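Local coordinates for cupin 2, conserved barrel domain protein (Novosphingobium aromaticivorans DSM 12444, PDB 3ES1), which is of unknown function but folds as a cupin-like beta barrel and assembles as a pair of subunits, at residues E111-D116 / L136-T141. Residues are numbered along the deposited sequence; the frame is centred on the assembly and turned at random.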
# COMPACT_ATOMS: atom_id res chain seq x y z
N GLU A 111 -16.80 5.89 -4.59
CA GLU A 111 -17.20 7.15 -3.96
C GLU A 111 -16.73 7.17 -2.51
O GLU A 111 -17.12 6.34 -1.70
CB GLU A 111 -18.72 7.29 -3.98
CG GLU A 111 -19.22 8.61 -3.37
CD GLU A 111 -20.59 8.93 -3.85
OE1 GLU A 111 -21.56 8.42 -3.24
OE2 GLU A 111 -20.68 9.65 -4.87
N LEU A 112 -15.88 8.13 -2.21
CA LEU A 112 -15.45 8.35 -0.83
C LEU A 112 -16.27 9.47 -0.24
O LEU A 112 -16.22 10.61 -0.72
CB LEU A 112 -13.98 8.71 -0.79
CG LEU A 112 -13.33 9.19 0.51
CD1 LEU A 112 -13.51 8.15 1.64
CD2 LEU A 112 -11.90 9.46 0.30
N GLU A 113 -16.96 9.14 0.84
CA GLU A 113 -17.75 10.13 1.60
C GLU A 113 -17.15 10.35 2.98
O GLU A 113 -16.87 9.39 3.72
CB GLU A 113 -19.20 9.68 1.73
CG GLU A 113 -20.06 10.71 2.44
CD GLU A 113 -21.55 10.37 2.48
OE1 GLU A 113 -22.04 9.67 1.56
OE2 GLU A 113 -22.22 10.86 3.44
N LEU A 114 -16.99 11.64 3.30
CA LEU A 114 -16.44 12.08 4.59
C LEU A 114 -17.55 12.68 5.43
O LEU A 114 -18.66 12.19 5.39
CB LEU A 114 -15.31 13.06 4.38
CG LEU A 114 -14.16 12.56 3.47
CD1 LEU A 114 -13.08 13.59 3.39
CD2 LEU A 114 -13.54 11.29 3.94
N ASP A 115 -17.27 13.75 6.17
CA ASP A 115 -18.28 14.33 7.09
C ASP A 115 -19.27 15.18 6.30
O ASP A 115 -18.96 15.78 5.26
CB ASP A 115 -17.67 15.15 8.28
CG ASP A 115 -17.23 14.28 9.48
OD1 ASP A 115 -17.87 13.24 9.76
OD2 ASP A 115 -16.25 14.63 10.22
N ASP A 116 -20.47 15.27 6.84
CA ASP A 116 -21.45 16.26 6.40
C ASP A 116 -21.77 16.21 4.92
O ASP A 116 -22.00 17.24 4.30
CB ASP A 116 -20.99 17.67 6.81
CG ASP A 116 -20.70 17.76 8.30
OD1 ASP A 116 -21.50 17.15 9.04
OD2 ASP A 116 -19.67 18.30 8.72
N LEU A 136 -16.88 6.77 4.74
CA LEU A 136 -17.41 5.50 4.20
C LEU A 136 -17.03 5.39 2.72
O LEU A 136 -16.72 6.39 2.05
CB LEU A 136 -18.96 5.41 4.40
CG LEU A 136 -19.92 6.36 3.66
CD1 LEU A 136 -20.11 5.97 2.16
CD2 LEU A 136 -21.26 6.38 4.35
N TRP A 137 -17.06 4.17 2.23
CA TRP A 137 -16.87 3.87 0.80
C TRP A 137 -18.20 3.39 0.19
O TRP A 137 -18.86 2.53 0.75
CB TRP A 137 -15.81 2.78 0.60
CG TRP A 137 -14.50 3.08 1.23
CD1 TRP A 137 -14.08 2.65 2.45
CD2 TRP A 137 -13.46 3.94 0.73
NE1 TRP A 137 -12.83 3.15 2.75
CE2 TRP A 137 -12.43 3.96 1.72
CE3 TRP A 137 -13.31 4.70 -0.43
CZ2 TRP A 137 -11.26 4.67 1.56
CZ3 TRP A 137 -12.14 5.40 -0.59
CH2 TRP A 137 -11.12 5.38 0.40
N ARG A 138 -18.53 3.96 -0.95
CA ARG A 138 -19.79 3.66 -1.67
C ARG A 138 -19.53 3.38 -3.13
O ARG A 138 -18.88 4.15 -3.81
CB ARG A 138 -20.82 4.80 -1.53
CG ARG A 138 -22.18 4.50 -2.19
CD ARG A 138 -23.15 5.66 -2.05
NE ARG A 138 -23.49 5.89 -0.65
CZ ARG A 138 -23.10 6.93 0.06
NH1 ARG A 138 -22.37 7.88 -0.49
NH2 ARG A 138 -23.49 7.03 1.32
N ASN A 139 -20.02 2.23 -3.58
CA ASN A 139 -19.97 1.84 -4.99
C ASN A 139 -21.29 2.17 -5.63
O ASN A 139 -22.29 1.51 -5.35
CB ASN A 139 -19.68 0.35 -5.14
CG ASN A 139 -19.39 -0.07 -6.57
OD1 ASN A 139 -19.72 0.62 -7.53
ND2 ASN A 139 -18.76 -1.22 -6.71
N THR A 140 -21.29 3.22 -6.44
CA THR A 140 -22.51 3.72 -7.05
C THR A 140 -22.55 3.24 -8.51
O THR A 140 -23.38 3.67 -9.30
CB THR A 140 -22.55 5.25 -7.01
OG1 THR A 140 -21.49 5.73 -7.82
CG2 THR A 140 -22.37 5.75 -5.59
N THR A 141 -21.62 2.36 -8.86
CA THR A 141 -21.55 1.74 -10.19
C THR A 141 -22.22 0.36 -10.24
O THR A 141 -22.69 -0.15 -9.23
CB THR A 141 -20.09 1.57 -10.74
OG1 THR A 141 -19.48 0.39 -10.18
CG2 THR A 141 -19.20 2.81 -10.43
O HOH W 1 -20.48 8.40 -7.37
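Glu111 and Glu113, on one face of their strand, share the guanidinium of Arg138. Its NH1 donates to OE1 of Glu113 (2.7 Å) and OE1 of Glu111 (2.9 Å), both salt bridges, and both carboxylates meet the edge of the guanidinium near its plane. The same OE1 of Glu113 also takes a bond from NH2, bent at 137°. A bend at chi3 (-65°) in the otherwise extended arginine turns its head back over the strands, and the long, flat, multiply donating group suits a place among acids, its NE forming a further salt bridge with Glu91. CD1 of Leu136 lies over one guanidinium face, toward its rim. Replacing Arg138 by an alanine would remove the group joining the two carboxylates and probably leave them to repel each other. Water 1 links OE2 of Glu111 to OG1 of Thr140. Beneath the network, backbone bonds pair Glu111 with Arg138 and Glu113 with Leu136, joining antiparallel strands 110-113 and 136-138 in the small three-stranded sheet of this cupin-like fold. The opposite face is apolar: at the non-hydrogen-bonded pair, CD1 of Leu112 sits over the six-membered ring of Trp137, 3.8 Å from its centroid, a CH-pi contact. The branched leucine offers a methyl to the broad indole, which also meets Phe149 and His135.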